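Local coordinates for protein PUF4 (Saccharomyces cerevisiae, PDB 3BWT), which binds single-stranded mRNA through the Pumilio-repeat domain that makes up this chain and takes part in regulating gene expression, at residues A[161-167]-A[198-204]. Sequence-based numbering, arbitrary orientation.
Sequences IDIATHR and KLTLDPF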
ATOM      1  N   ILE A 161      12.771  -5.109   8.174  1.00 29.78           N
ATOM      2  CA  ILE A 161      11.909  -5.419   9.294  1.00 24.94           C
ATOM      3  C   ILE A 161      11.097  -4.182   9.704  1.00 24.59           C
ATOM      4  O   ILE A 161       9.877  -4.234   9.772  1.00 26.42           O
ATOM      5  CB  ILE A 161      12.726  -6.017  10.475  1.00 27.86           C
ATOM      6  CG1 ILE A 161      11.813  -6.350  11.654  1.00 19.96           C
ATOM      7  CG2 ILE A 161      13.879  -5.099  10.865  1.00 30.98           C
ATOM      8  CD1 ILE A 161      10.763  -7.370  11.290  1.00 21.88           C
ATOM      9  N   ASP A 162      11.764  -3.059   9.936  1.00 25.75           N
ATOM     10  CA  ASP A 162      11.068  -1.854  10.375  1.00 36.30           C
ATOM     11  C   ASP A 162      10.173  -1.254   9.300  1.00 29.54           C
ATOM     12  O   ASP A 162       9.170  -0.621   9.616  1.00 32.58           O
ATOM     13  CB  ASP A 162      12.045  -0.794  10.902  1.00 45.31           C
ATOM     14  CG  ASP A 162      13.313  -0.695  10.067  1.00 66.84           C
ATOM     15  OD1 ASP A 162      13.881  -1.756   9.700  1.00 48.23           O
ATOM     16  OD2 ASP A 162      13.748   0.451   9.793  1.00 71.14           O
ATOM     17  N   ILE A 163      10.532  -1.442   8.037  1.00 22.70           N
ATOM     18  CA  ILE A 163       9.710  -0.914   6.956  1.00 22.52           C
ATOM     19  C   ILE A 163       8.484  -1.791   6.717  1.00 22.41           C
ATOM     20  O   ILE A 163       7.384  -1.293   6.480  1.00 19.64           O
ATOM     21  CB  ILE A 163      10.518  -0.701   5.663  1.00 21.70           C
ATOM     22  CG1 ILE A 163      10.883   0.776   5.520  1.00 20.63           C
ATOM     23  CG2 ILE A 163       9.721  -1.142   4.441  1.00 23.76           C
ATOM     24  CD1 ILE A 163      11.904   1.054   4.449  1.00 20.79           C
ATOM     25  N   ALA A 164       8.685  -3.098   6.798  1.00 22.03           N
ATOM     26  CA  ALA A 164       7.593  -4.053   6.699  1.00 21.27           C
ATOM     27  C   ALA A 164       6.595  -3.922   7.856  1.00 21.61           C
ATOM     28  O   ALA A 164       5.392  -4.107   7.670  1.00 21.72           O
ATOM     29  CB  ALA A 164       8.149  -5.460   6.637  1.00 21.61           C
ATOM     30  N   THR A 165       7.091  -3.609   9.048  1.00 21.39           N
ATOM     31  CA  THR A 165       6.228  -3.525  10.227  1.00 21.44           C
ATOM     32  C   THR A 165       5.761  -2.093  10.513  1.00 21.63           C
ATOM     33  O   THR A 165       5.309  -1.788  11.619  1.00 17.98           O
ATOM     34  CB  THR A 165       6.915  -4.096  11.490  1.00 19.91           C
ATOM     35  OG1 THR A 165       8.178  -3.447  11.682  1.00 24.87           O
ATOM     36  CG2 THR A 165       7.131  -5.596  11.368  1.00 18.33           C
ATOM     37  N   HIS A 166       5.863  -1.222   9.516  1.00 17.76           N
ATOM     38  CA  HIS A 166       5.475   0.158   9.708  1.00 17.11           C
ATOM     39  C   HIS A 166       4.113   0.431   9.079  1.00 17.21           C
ATOM     40  O   HIS A 166       3.796  -0.127   8.050  1.00 16.64           O
ATOM     41  CB  HIS A 166       6.535   1.085   9.125  1.00 17.78           C
ATOM     42  CG  HIS A 166       6.369   2.515   9.532  1.00 17.98           C
ATOM     43  ND1 HIS A 166       5.438   3.352   8.952  1.00 17.24           N
ATOM     44  CD2 HIS A 166       7.002   3.252  10.474  1.00 16.23           C
ATOM     45  CE1 HIS A 166       5.512   4.545   9.517  1.00 16.23           C
ATOM     46  NE2 HIS A 166       6.456   4.511  10.437  1.00 16.23           N
ATOM     47  N   ARG A 167       3.314   1.295   9.704  1.00 20.02           N
ATOM     48  CA  ARG A 167       1.976   1.615   9.204  1.00 17.90           C
ATOM     49  C   ARG A 167       1.994   1.994   7.726  1.00 16.23           C
ATOM     50  O   ARG A 167       1.125   1.583   6.967  1.00 16.92           O
ATOM     51  CB  ARG A 167       1.301   2.724  10.038  1.00 16.23           C
ATOM     52  CG  ARG A 167      -0.074   3.146   9.502  1.00 16.23           C
ATOM     53  CD  ARG A 167      -0.790   4.176  10.372  1.00 16.23           C
ATOM     54  NE  ARG A 167      -0.947   3.722  11.755  1.00 16.23           N
ATOM     55  CZ  ARG A 167      -2.011   3.076  12.217  1.00 16.36           C
ATOM     56  NH1 ARG A 167      -3.025   2.818  11.410  1.00 16.23           N
ATOM     57  NH2 ARG A 167      -2.058   2.684  13.482  1.00 16.23           N
ATOM     58  N   LYS A 198       8.081 -12.973  12.746  1.00 23.03           N
ATOM     59  CA  LYS A 198       7.843 -11.634  13.281  1.00 24.13           C
ATOM     60  C   LYS A 198       6.678 -10.917  12.602  1.00 22.08           C
ATOM     61  O   LYS A 198       5.808 -10.353  13.269  1.00 20.11           O
ATOM     62  CB  LYS A 198       9.108 -10.772  13.151  1.00 33.64           C
ATOM     63  CG  LYS A 198      10.250 -11.189  14.071  1.00 62.50           C
ATOM     64  CD  LYS A 198      11.036  -9.980  14.583  1.00 61.42           C
ATOM     65  CE  LYS A 198      11.951 -10.372  15.738  1.00 73.81           C
ATOM     66  NZ  LYS A 198      12.307  -9.210  16.601  1.00 81.19           N
ATOM     67  N   LEU A 199       6.680 -10.927  11.273  1.00 20.66           N
ATOM     68  CA  LEU A 199       5.685 -10.209  10.484  1.00 19.79           C
ATOM     69  C   LEU A 199       4.263 -10.689  10.735  1.00 17.65           C
ATOM     70  O   LEU A 199       3.325  -9.912  10.737  1.00 17.40           O
ATOM     71  CB  LEU A 199       5.999 -10.362   8.997  1.00 20.62           C
ATOM     72  CG  LEU A 199       7.350  -9.871   8.504  1.00 18.54           C
ATOM     73  CD1 LEU A 199       7.470 -10.185   7.041  1.00 21.31           C
ATOM     74  CD2 LEU A 199       7.466  -8.389   8.742  1.00 19.40           C
ATOM     75  N   THR A 200       4.117 -11.988  10.926  1.00 19.38           N
ATOM     76  CA  THR A 200       2.804 -12.606  11.044  1.00 22.39           C
ATOM     77  C   THR A 200       2.066 -12.085  12.280  1.00 19.69           C
ATOM     78  O   THR A 200       0.857 -11.867  12.250  1.00 19.17           O
ATOM     79  CB  THR A 200       2.943 -14.157  11.062  1.00 23.09           C
ATOM     80  OG1 THR A 200       3.551 -14.587   9.835  1.00 20.40           O
ATOM     81  CG2 THR A 200       1.587 -14.853  11.238  1.00 18.55           C
ATOM     82  N   LEU A 201       2.815 -11.867  13.356  1.00 24.21           N
ATOM     83  CA  LEU A 201       2.257 -11.414  14.624  1.00 19.18           C
ATOM     84  C   LEU A 201       2.148  -9.898  14.682  1.00 18.41           C
ATOM     85  O   LEU A 201       1.623  -9.335  15.640  1.00 19.82           O
ATOM     86  CB  LEU A 201       3.134 -11.903  15.771  1.00 19.68           C
ATOM     87  CG  LEU A 201       3.239 -13.421  15.931  1.00 26.80           C
ATOM     88  CD1 LEU A 201       3.877 -13.775  17.275  1.00 16.83           C
ATOM     89  CD2 LEU A 201       1.857 -14.068  15.779  1.00 20.29           C
ATOM     90  N   ASP A 202       2.637  -9.237  13.646  1.00 18.31           N
ATOM     91  CA  ASP A 202       2.709  -7.786  13.645  1.00 18.62           C
ATOM     92  C   ASP A 202       1.436  -7.133  13.106  1.00 19.12           C
ATOM     93  O   ASP A 202       0.846  -7.625  12.149  1.00 18.59           O
ATOM     94  CB  ASP A 202       3.904  -7.335  12.818  1.00 18.29           C
ATOM     95  CG  ASP A 202       4.128  -5.861  12.901  1.00 19.38           C
ATOM     96  OD1 ASP A 202       3.598  -5.140  12.029  1.00 19.33           O
ATOM     97  OD2 ASP A 202       4.798  -5.423  13.860  1.00 19.73           O
ATOM     98  N   PRO A 203       1.023  -6.006  13.714  1.00 18.56           N
ATOM     99  CA  PRO A 203      -0.147  -5.226  13.289  1.00 17.12           C
ATOM    100  C   PRO A 203      -0.106  -4.934  11.796  1.00 19.60           C
ATOM    101  O   PRO A 203      -1.119  -5.066  11.105  1.00 19.60           O
ATOM    102  CB  PRO A 203       0.018  -3.905  14.030  1.00 17.30           C
ATOM    103  CG  PRO A 203       0.933  -4.174  15.136  1.00 17.81           C
ATOM    104  CD  PRO A 203       1.784  -5.338  14.780  1.00 17.49           C
ATOM    105  N   PHE A 204       1.062  -4.532  11.304  1.00 18.11           N
ATOM    106  CA  PHE A 204       1.189  -4.157   9.901  1.00 19.39           C
ATOM    107  C   PHE A 204       1.890  -5.208   9.036  1.00 19.34           C
ATOM    108  O   PHE A 204       1.583  -5.352   7.856  1.00 19.11           O
ATOM    109  CB  PHE A 204       1.839  -2.771   9.790  1.00 17.28           C
ATOM    110  CG  PHE A 204       1.107  -1.724  10.573  1.00 17.14           C
ATOM    111  CD1 PHE A 204      -0.131  -1.267  10.150  1.00 17.13           C
ATOM    112  CD2 PHE A 204       1.630  -1.229  11.769  1.00 18.08           C
ATOM    113  CE1 PHE A 204      -0.820  -0.315  10.892  1.00 16.68           C
ATOM    114  CE2 PHE A 204       0.948  -0.282  12.509  1.00 16.23           C
ATOM    115  CZ  PHE A 204      -0.277   0.174  12.076  1.00 16.23           C
TER
HETATM  116  O   HOH W   1       4.570  -2.317  14.151  1.00 17.22           O
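With CG of Phe204 anti to its own carbonyl carbon (chi1 -55°), the benzyl group is swung across to Arg167, whose CA sits 3.6 Å from the ring centroid and only 6° off the ring normal, a CH-pi contact over the face. The Arg167 chain starts out extended, then bends at chi3, which folds the guanidinium back until Phe204 CZ lies 3.4 Å from Arg167 CZ; the ring's CZ end stands over the face of the guanidinium, the planes 71° apart. Here two successive units of the Pumilio-repeat solenoid meet: the loop after helix 160-164 of repeat 5 lies against the loop after helix 196-200 of repeat 6. Thr165 CG2 lies 3.4 Å from Asp202 CG, while Thr165 OG1 donates a hydrogen bond to Ile161 O, on the opposite face of that carbonyl's plane from Thr165 N. One water bridges the loops, donating to Thr165 O and to Asp202 OD2; Asp202 OD1 accepts a capping bond from Phe204 N and a further hydrogen bond from Gly205 N. Were Phe204 replaced by an alanine, Arg167 would probably lose the ring packed against its CA and guanidinium, leaving that group freer to turn. Between the helix ends, Leu199 CD2 packs against Ala164 CB at 3.7 Å.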